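Local structure of nucleoporin NUP170 (Chaetomium thermophilum, 5HAX) at residues A[78-92]-A[105-119]. The protein is a scaffold nucleoporin that probably helps build the inner ring of the nuclear pore complex, pairing a beta-propeller with a helical domain. Sequence-based numbering, arbitrary orientation. Where two conformers were deposited one is given.
Sequences FAEIGYAWASIDSSL and IGYEEATHTITAVAL
D89 O, at the type II' turn joining strands 83-88 and 91-96, is gripped by three groups: I114 N donates at 2.8 Å and an almost straight 173°, T113 CA adds a C-H...O contact, and a water that also joins S87 OG to I114 O donates a third. The I114 donor is tilted from the carbonyl plane. S90 O, next in the turn, takes a second water, itself bound to Y107 O and A110 N. Antiparallel hydrogen-bonded pairing of L92 with Y107 adds the outermost strand, 105-107, to the blade: L92 N reaches Y107 O at 3.0 Å, and Y107 N returns to L92 O at 2.8 Å. From strand 114-120, which begins the next blade, V117 lays CB over the six-membered ring of W85, 3.8 Å from the centroid and 12° off its normal. W85 CG stands between its backbone N and carbonyl carbon (chi1 58°), which brings CD1 onto one face of the F78 ring; L119 CB covers the opposite face, 3.7 Å from the centroid. Beside it V117 CG1 meets F78 at the ring edge. An alanine at W85 would probably leave V117 CB without the ring it lies over and one face of F78 without its CD1 neighbour, and take from a water its NE1 donor. Adjacent propeller blades are thus joined by apolar layers inside, while water and backbone bonds satisfy the turn carbonyls at the end.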
ATOM      1  N   PHE A  78      -6.431  15.217  -1.243  1.00 45.34           N
ATOM      2  CA  PHE A  78      -4.986  15.056  -1.413  1.00 41.06           C
ATOM      3  C   PHE A  78      -4.481  14.154  -0.287  1.00 47.88           C
ATOM      4  O   PHE A  78      -3.752  14.598   0.605  1.00 47.22           O
ATOM      5  CB  PHE A  78      -4.260  16.420  -1.405  1.00 51.20           C
ATOM      6  CG  PHE A  78      -4.584  17.301  -2.584  1.00 50.30           C
ATOM      7  CD1 PHE A  78      -5.022  16.767  -3.785  1.00 49.92           C
ATOM      8  CD2 PHE A  78      -4.437  18.676  -2.486  1.00 49.16           C
ATOM      9  CE1 PHE A  78      -5.310  17.586  -4.862  1.00 56.72           C
ATOM     10  CE2 PHE A  78      -4.725  19.499  -3.558  1.00 57.88           C
ATOM     11  CZ  PHE A  78      -5.163  18.953  -4.747  1.00 49.31           C
ATOM     12  N   ALA A  79      -4.873  12.879  -0.335  1.00 45.67           N
ATOM     13  CA  ALA A  79      -4.602  11.962   0.767  1.00 45.80           C
ATOM     14  C   ALA A  79      -3.113  11.746   1.005  1.00 45.98           C
ATOM     15  O   ALA A  79      -2.726  11.371   2.118  1.00 46.50           O
ATOM     16  CB  ALA A  79      -5.281  10.617   0.502  1.00 46.88           C
ATOM     17  N   GLU A  80      -2.271  11.968  -0.008  1.00 45.97           N
ATOM     18  CA  GLU A  80      -0.839  11.728   0.146  1.00 51.04           C
ATOM     19  C   GLU A  80      -0.217  12.654   1.184  1.00 52.37           C
ATOM     20  O   GLU A  80       0.793  12.299   1.805  1.00 50.24           O
ATOM     21  CB  GLU A  80      -0.135  11.905  -1.200  1.00 56.73           C
ATOM     22  CG  GLU A  80       1.340  11.521  -1.199  1.00 71.41           C
ATOM     23  CD  GLU A  80       2.079  12.044  -2.415  1.00 80.73           C
ATOM     24  OE1 GLU A  80       1.469  12.107  -3.504  1.00 83.97           O
ATOM     25  OE2 GLU A  80       3.268  12.403  -2.278  1.00 79.14           O
ATOM     26  N   ILE A  81      -0.802  13.834   1.390  1.00 43.88           N
ATOM     27  CA  ILE A  81      -0.269  14.849   2.287  1.00 48.09           C
ATOM     28  C   ILE A  81      -1.278  15.252   3.355  1.00 51.20           C
ATOM     29  O   ILE A  81      -1.045  16.210   4.091  1.00 47.67           O
ATOM     30  CB  ILE A  81       0.209  16.085   1.500  1.00 48.38           C
ATOM     31  CG1 ILE A  81      -0.940  16.654   0.662  1.00 49.38           C
ATOM     32  CG2 ILE A  81       1.387  15.717   0.611  1.00 51.51           C
ATOM     33  CD1 ILE A  81      -0.647  18.006   0.051  1.00 50.60           C
ATOM     34  N   GLY A  82      -2.398  14.542   3.450  1.00 46.07           N
ATOM     35  CA  GLY A  82      -3.372  14.823   4.488  1.00 40.76           C
ATOM     36  C   GLY A  82      -4.162  16.096   4.282  1.00 54.84           C
ATOM     37  O   GLY A  82      -4.600  16.707   5.262  1.00 49.66           O
ATOM     38  N   TYR A  83      -4.374  16.503   3.032  1.00 47.48           N
ATOM     39  CA  TYR A  83      -5.120  17.711   2.711  1.00 45.97           C
ATOM     40  C   TYR A  83      -6.362  17.367   1.899  1.00 48.15           C
ATOM     41  O   TYR A  83      -6.384  16.390   1.144  1.00 41.53           O
ATOM     42  CB  TYR A  83      -4.262  18.706   1.923  1.00 48.20           C
ATOM     43  CG  TYR A  83      -3.414  19.606   2.789  1.00 57.76           C
ATOM     44  CD1 TYR A  83      -2.224  19.151   3.337  1.00 50.64           C
ATOM     45  CD2 TYR A  83      -3.801  20.912   3.053  1.00 56.47           C
ATOM     46  CE1 TYR A  83      -1.445  19.969   4.129  1.00 57.77           C
ATOM     47  CE2 TYR A  83      -3.027  21.740   3.845  1.00 60.59           C
ATOM     48  CZ  TYR A  83      -1.849  21.262   4.380  1.00 65.40           C
ATOM     49  OH  TYR A  83      -1.074  22.080   5.169  1.00 61.61           O
ATOM     50  N   ALA A  84      -7.396  18.183   2.075  1.00 47.68           N
ATOM     51  CA  ALA A  84      -8.594  18.170   1.251  1.00 44.92           C
ATOM     52  C   ALA A  84      -8.751  19.539   0.603  1.00 55.73           C
ATOM     53  O   ALA A  84      -8.089  20.508   0.984  1.00 45.70           O
ATOM     54  CB  ALA A  84      -9.834  17.816   2.080  1.00 43.98           C
ATOM     55  N   TRP A  85      -9.626  19.618  -0.398  1.00 43.40           N
ATOM     56  CA  TRP A  85      -9.861  20.886  -1.072  1.00 42.26           C
ATOM     57  C   TRP A  85     -11.318  20.994  -1.484  1.00 43.54           C
ATOM     58  O   TRP A  85     -12.024  19.993  -1.642  1.00 45.56           O
ATOM     59  CB  TRP A  85      -8.952  21.067  -2.296  1.00 41.51           C
ATOM     60  CG  TRP A  85      -9.074  20.000  -3.346  1.00 51.85           C
ATOM     61  CD1 TRP A  85      -8.308  18.880  -3.465  1.00 51.75           C
ATOM     62  CD2 TRP A  85     -10.005  19.967  -4.437  1.00 42.33           C
ATOM     63  NE1 TRP A  85      -8.706  18.146  -4.556  1.00 44.96           N
ATOM     64  CE2 TRP A  85      -9.745  18.793  -5.171  1.00 44.54           C
ATOM     65  CE3 TRP A  85     -11.033  20.813  -4.863  1.00 44.28           C
ATOM     66  CZ2 TRP A  85     -10.475  18.441  -6.303  1.00 45.27           C
ATOM     67  CZ3 TRP A  85     -11.757  20.462  -5.989  1.00 50.79           C
ATOM     68  CH2 TRP A  85     -11.474  19.286  -6.696  1.00 39.66           C
ATOM     69  N   ALA A  86     -11.757  22.239  -1.647  1.00 46.40           N
ATOM     70  CA  ALA A  86     -13.103  22.557  -2.094  1.00 43.70           C
ATOM     71  C   ALA A  86     -13.012  23.718  -3.069  1.00 53.98           C
ATOM     72  O   ALA A  86     -12.349  24.719  -2.779  1.00 48.34           O
ATOM     73  CB  ALA A  86     -14.014  22.921  -0.917  1.00 51.86           C
ATOM     74  N   SER A  87     -13.659  23.578  -4.222  1.00 45.26           N
ATOM     75  CA  SER A  87     -13.748  24.648  -5.205  1.00 44.99           C
ATOM     76  C   SER A  87     -15.168  25.197  -5.220  1.00 48.77           C
ATOM     77  O   SER A  87     -16.137  24.432  -5.187  1.00 52.42           O
ATOM     78  CB  SER A  87     -13.355  24.159  -6.602  1.00 42.50           C
ATOM     79  OG  SER A  87     -14.302  23.240  -7.118  1.00 46.83           O
ATOM     80  N   ILE A  88     -15.283  26.523  -5.245  1.00 52.46           N
ATOM     81  CA  ILE A  88     -16.568  27.213  -5.336  1.00 48.49           C
ATOM     82  C   ILE A  88     -16.456  28.194  -6.492  1.00 51.43           C
ATOM     83  O   ILE A  88     -15.758  29.211  -6.383  1.00 51.27           O
ATOM     84  CB  ILE A  88     -16.941  27.938  -4.035  1.00 58.63           C
ATOM     85  CG1 ILE A  88     -17.003  26.950  -2.868  1.00 57.82           C
ATOM     86  CG2 ILE A  88     -18.281  28.645  -4.183  1.00 61.61           C
ATOM     87  CD1 ILE A  88     -15.732  26.877  -2.063  1.00 65.46           C
ATOM     88  N   ASP A  89     -17.144  27.896  -7.595  0.50 46.56           N
ATOM     89  CA  ASP A  89     -17.066  28.701  -8.808  0.50 52.62           C
ATOM     90  C   ASP A  89     -15.610  28.879  -9.228  0.50 60.60           C
ATOM     91  O   ASP A  89     -14.955  27.906  -9.612  0.50 52.75           O
ATOM     92  CB  ASP A  89     -17.760  30.049  -8.597  0.50 50.97           C
ATOM     93  CG  ASP A  89     -19.245  29.902  -8.322  0.50 55.36           C
ATOM     94  OD1 ASP A  89     -19.889  29.038  -8.958  0.50 59.62           O
ATOM     95  OD2 ASP A  89     -19.771  30.645  -7.468  0.50 64.11           O
ATOM     96  N   SER A  90     -15.086  30.104  -9.152  1.00 52.27           N
ATOM     97  CA  SER A  90     -13.717  30.401  -9.558  1.00 53.57           C
ATOM     98  C   SER A  90     -12.746  30.459  -8.381  1.00 47.15           C
ATOM     99  O   SER A  90     -11.626  30.954  -8.545  1.00 52.58           O
ATOM    100  CB  SER A  90     -13.675  31.728 -10.320  1.00 49.89           C
ATOM    101  OG  SER A  90     -14.164  32.792  -9.523  1.00 53.09           O
ATOM    102  N   SER A  91     -13.141  29.964  -7.208  1.00 49.04           N
ATOM    103  CA  SER A  91     -12.322  30.042  -6.005  1.00 56.23           C
ATOM    104  C   SER A  91     -12.004  28.645  -5.487  1.00 52.33           C
ATOM    105  O   SER A  91     -12.820  27.725  -5.594  1.00 51.50           O
ATOM    106  CB  SER A  91     -13.026  30.858  -4.915  1.00 55.11           C
ATOM    107  OG  SER A  91     -13.136  32.220  -5.290  1.00 68.38           O
ATOM    108  N   LEU A  92     -10.807  28.499  -4.914  1.00 45.55           N
ATOM    109  CA  LEU A  92     -10.308  27.221  -4.420  1.00 45.79           C
ATOM    110  C   LEU A  92      -9.812  27.372  -2.990  1.00 53.58           C
ATOM    111  O   LEU A  92      -9.153  28.361  -2.656  1.00 52.54           O
ATOM    112  CB  LEU A  92      -9.174  26.699  -5.307  1.00 46.70           C
ATOM    113  CG  LEU A  92      -8.493  25.412  -4.844  1.00 49.36           C
ATOM    114  CD1 LEU A  92      -9.491  24.263  -4.783  1.00 48.54           C
ATOM    115  CD2 LEU A  92      -7.335  25.080  -5.765  1.00 48.53           C
ATOM    116  N   ILE A 105      -6.394  27.643   3.222  1.00 53.29           N
ATOM    117  CA  ILE A 105      -5.482  28.194   2.222  1.00 46.63           C
ATOM    118  C   ILE A 105      -6.332  28.568   1.010  1.00 67.01           C
ATOM    119  O   ILE A 105      -6.747  27.702   0.239  1.00 63.32           O
ATOM    120  CB  ILE A 105      -4.375  27.204   1.851  1.00 53.54           C
ATOM    121  CG1 ILE A 105      -3.577  26.812   3.099  1.00 60.01           C
ATOM    122  CG2 ILE A 105      -3.457  27.801   0.791  1.00 56.17           C
ATOM    123  CD1 ILE A 105      -2.583  25.695   2.865  1.00 64.14           C
ATOM    124  N   GLY A 106      -6.592  29.862   0.837  1.00 68.03           N
ATOM    125  CA  GLY A 106      -7.436  30.331  -0.251  1.00 62.56           C
ATOM    126  C   GLY A 106      -6.622  30.723  -1.474  1.00 67.10           C
ATOM    127  O   GLY A 106      -5.546  31.306  -1.363  1.00 75.71           O
ATOM    128  N   TYR A 107      -7.156  30.388  -2.648  1.00 54.62           N
ATOM    129  CA  TYR A 107      -6.567  30.780  -3.926  1.00 51.38           C
ATOM    130  C   TYR A 107      -7.704  31.176  -4.854  1.00 61.16           C
ATOM    131  O   TYR A 107      -8.498  30.322  -5.265  1.00 51.92           O
ATOM    132  CB  TYR A 107      -5.734  29.653  -4.534  1.00 52.19           C
ATOM    133  CG  TYR A 107      -5.273  29.950  -5.941  1.00 56.94           C
ATOM    134  CD1 TYR A 107      -5.962  29.451  -7.038  1.00 64.51           C
ATOM    135  CD2 TYR A 107      -4.157  30.742  -6.174  1.00 56.76           C
ATOM    136  CE1 TYR A 107      -5.546  29.725  -8.328  1.00 64.57           C
ATOM    137  CE2 TYR A 107      -3.735  31.023  -7.459  1.00 61.69           C
ATOM    138  CZ  TYR A 107      -4.432  30.510  -8.532  1.00 65.61           C
ATOM    139  OH  TYR A 107      -4.018  30.784  -9.816  1.00 67.81           O
ATOM    140  N   GLU A 108      -7.776  32.468  -5.191  1.00 62.20           N
ATOM    141  CA  GLU A 108      -8.908  33.019  -5.927  1.00 57.72           C
ATOM    142  C   GLU A 108      -8.461  33.831  -7.138  1.00 60.34           C
ATOM    143  O   GLU A 108      -9.225  34.666  -7.632  1.00 68.19           O
ATOM    144  CB  GLU A 108      -9.771  33.876  -4.998  1.00 60.96           C
ATOM    145  CG  GLU A 108      -9.964  33.251  -3.621  1.00 67.89           C
ATOM    146  CD  GLU A 108     -10.992  33.978  -2.774  1.00 82.97           C
ATOM    147  OE1 GLU A 108     -11.920  34.585  -3.346  1.00 79.90           O
ATOM    148  OE2 GLU A 108     -10.868  33.939  -1.531  1.00 88.02           O
ATOM    149  N   GLU A 109      -7.243  33.597  -7.634  1.00 59.36           N
ATOM    150  CA  GLU A 109      -6.778  34.308  -8.820  1.00 64.34           C
ATOM    151  C   GLU A 109      -7.587  33.930 -10.053  1.00 72.11           C
ATOM    152  O   GLU A 109      -7.747  34.752 -10.961  1.00 72.66           O
ATOM    153  CB  GLU A 109      -5.298  34.014  -9.070  1.00 66.90           C
ATOM    154  CG  GLU A 109      -4.379  34.341  -7.905  1.00 79.21           C
ATOM    155  CD  GLU A 109      -4.492  35.783  -7.458  1.00 87.02           C
ATOM    156  OE1 GLU A 109      -4.984  36.021  -6.334  1.00 85.37           O
ATOM    157  OE2 GLU A 109      -4.089  36.679  -8.229  1.00101.69           O
ATOM    158  N   ALA A 110      -8.094  32.699 -10.102  1.00 69.85           N
ATOM    159  CA  ALA A 110      -8.777  32.212 -11.291  1.00 69.87           C
ATOM    160  C   ALA A 110      -9.970  33.093 -11.638  1.00 58.94           C
ATOM    161  O   ALA A 110     -10.661  33.625 -10.764  1.00 58.32           O
ATOM    162  CB  ALA A 110      -9.239  30.769 -11.089  1.00 65.09           C
ATOM    163  N   THR A 111     -10.207  33.231 -12.940  1.00 56.01           N
ATOM    164  CA  THR A 111     -11.267  34.083 -13.463  1.00 69.17           C
ATOM    165  C   THR A 111     -12.527  33.314 -13.833  1.00 65.65           C
ATOM    166  O   THR A 111     -13.618  33.894 -13.805  1.00 61.28           O
ATOM    167  CB  THR A 111     -10.766  34.855 -14.693  1.00 73.19           C
ATOM    168  OG1 THR A 111     -11.867  35.512 -15.331  1.00 93.23           O
ATOM    169  CG2 THR A 111     -10.080  33.924 -15.699  1.00 64.46           C
ATOM    170  N   HIS A 112     -12.411  32.028 -14.156  1.00 58.66           N
ATOM    171  CA  HIS A 112     -13.539  31.212 -14.584  1.00 55.14           C
ATOM    172  C   HIS A 112     -13.700  29.996 -13.676  1.00 53.48           C
ATOM    173  O   HIS A 112     -12.843  29.689 -12.843  1.00 51.80           O
ATOM    174  CB  HIS A 112     -13.367  30.771 -16.043  1.00 53.02           C
ATOM    175  CG  HIS A 112     -13.538  31.884 -17.031  1.00 58.84           C
ATOM    176  ND1 HIS A 112     -12.473  32.572 -17.572  1.00 62.66           N
ATOM    177  CD2 HIS A 112     -14.652  32.434 -17.570  1.00 57.51           C
ATOM    178  CE1 HIS A 112     -12.922  33.493 -18.405  1.00 63.70           C
ATOM    179  NE2 HIS A 112     -14.241  33.432 -18.421  1.00 61.21           N
ATOM    180  N   THR A 113     -14.827  29.304 -13.859  1.00 50.22           N
ATOM    181  CA  THR A 113     -15.194  28.186 -12.997  1.00 47.36           C
ATOM    182  C   THR A 113     -14.126  27.098 -13.016  1.00 48.53           C
ATOM    183  O   THR A 113     -13.664  26.683 -14.082  1.00 42.66           O
ATOM    184  CB  THR A 113     -16.535  27.602 -13.448  1.00 52.34           C
ATOM    185  OG1 THR A 113     -17.514  28.646 -13.520  1.00 49.36           O
ATOM    186  CG2 THR A 113     -17.012  26.518 -12.486  1.00 49.39           C
ATOM    187  N   ILE A 114     -13.746  26.630 -11.830  1.00 44.79           N
ATOM    188  CA  ILE A 114     -12.809  25.518 -11.704  1.00 37.97           C
ATOM    189  C   ILE A 114     -13.555  24.216 -11.964  1.00 36.78           C
ATOM    190  O   ILE A 114     -14.614  23.966 -11.378  1.00 36.82           O
ATOM    191  CB  ILE A 114     -12.156  25.514 -10.311  1.00 46.21           C
ATOM    192  CG1 ILE A 114     -11.237  26.729 -10.156  1.00 50.49           C
ATOM    193  CG2 ILE A 114     -11.358  24.228 -10.087  1.00 39.33           C
ATOM    194  CD1 ILE A 114     -10.792  26.980  -8.730  1.00 48.34           C
ATOM    195  N   THR A 115     -12.989  23.374 -12.832  1.00 39.61           N
ATOM    196  CA  THR A 115     -13.595  22.101 -13.196  1.00 41.96           C
ATOM    197  C   THR A 115     -12.787  20.888 -12.755  1.00 38.39           C
ATOM    198  O   THR A 115     -13.330  19.778 -12.746  1.00 41.41           O
ATOM    199  CB  THR A 115     -13.803  22.029 -14.718  1.00 39.34           C
ATOM    200  OG1 THR A 115     -12.562  22.268 -15.389  1.00 38.28           O
ATOM    201  CG2 THR A 115     -14.831  23.067 -15.167  1.00 42.75           C
ATOM    202  N   ALA A 116     -11.521  21.064 -12.390  1.00 38.37           N
ATOM    203  CA  ALA A 116     -10.701  19.956 -11.920  1.00 41.94           C
ATOM    204  C   ALA A 116      -9.490  20.511 -11.186  1.00 44.73           C
ATOM    205  O   ALA A 116      -8.993  21.592 -11.513  1.00 40.25           O
ATOM    206  CB  ALA A 116     -10.254  19.055 -13.078  1.00 40.56           C
ATOM    207  N   VAL A 117      -9.030  19.755 -10.190  1.00 43.81           N
ATOM    208  CA  VAL A 117      -7.851  20.098  -9.399  1.00 47.61           C
ATOM    209  C   VAL A 117      -7.106  18.807  -9.081  1.00 45.43           C
ATOM    210  O   VAL A 117      -7.727  17.776  -8.805  1.00 42.47           O
ATOM    211  CB  VAL A 117      -8.230  20.841  -8.098  1.00 43.95           C
ATOM    212  CG1 VAL A 117      -6.986  21.155  -7.273  1.00 47.00           C
ATOM    213  CG2 VAL A 117      -9.001  22.117  -8.410  1.00 41.41           C
ATOM    214  N   ALA A 118      -5.773  18.863  -9.108  1.00 39.48           N
ATOM    215  CA  ALA A 118      -4.967  17.687  -8.816  1.00 41.08           C
ATOM    216  C   ALA A 118      -3.599  18.104  -8.295  1.00 44.30           C
ATOM    217  O   ALA A 118      -3.110  19.201  -8.572  1.00 41.60           O
ATOM    218  CB  ALA A 118      -4.807  16.795 -10.051  1.00 43.76           C
ATOM    219  N   LEU A 119      -2.985  17.196  -7.537  1.00 44.30           N
ATOM    220  CA  LEU A 119      -1.654  17.375  -6.970  1.00 41.59           C
ATOM    221  C   LEU A 119      -0.744  16.303  -7.553  1.00 43.37           C
ATOM    222  O   LEU A 119      -0.957  15.110  -7.310  1.00 47.12           O
ATOM    223  CB  LEU A 119      -1.700  17.276  -5.443  1.00 43.42           C
ATOM    224  CG  LEU A 119      -0.413  17.601  -4.685  1.00 53.21           C
ATOM    225  CD1 LEU A 119      -0.103  19.086  -4.785  1.00 47.44           C
ATOM    226  CD2 LEU A 119      -0.527  17.166  -3.231  1.00 46.60           C
TER
HETATM  227  O   HOH W   1      -0.111  13.649  -4.570  1.00 65.04           O
HETATM  228  O   HOH W   2       1.850  13.651  -6.088  1.00 65.98           O
HETATM  229  O   HOH W   3      -7.853  15.661  -6.176  1.00 60.59           O
HETATM  230  O   HOH W   4     -15.702  24.922  -8.808  1.00 41.57           O
HETATM  231  O   HOH W   5     -11.831  33.744  -8.529  1.00 41.23           O
HETATM  232  O   HOH W   6      -8.850  30.692  -8.054  1.00 54.19           O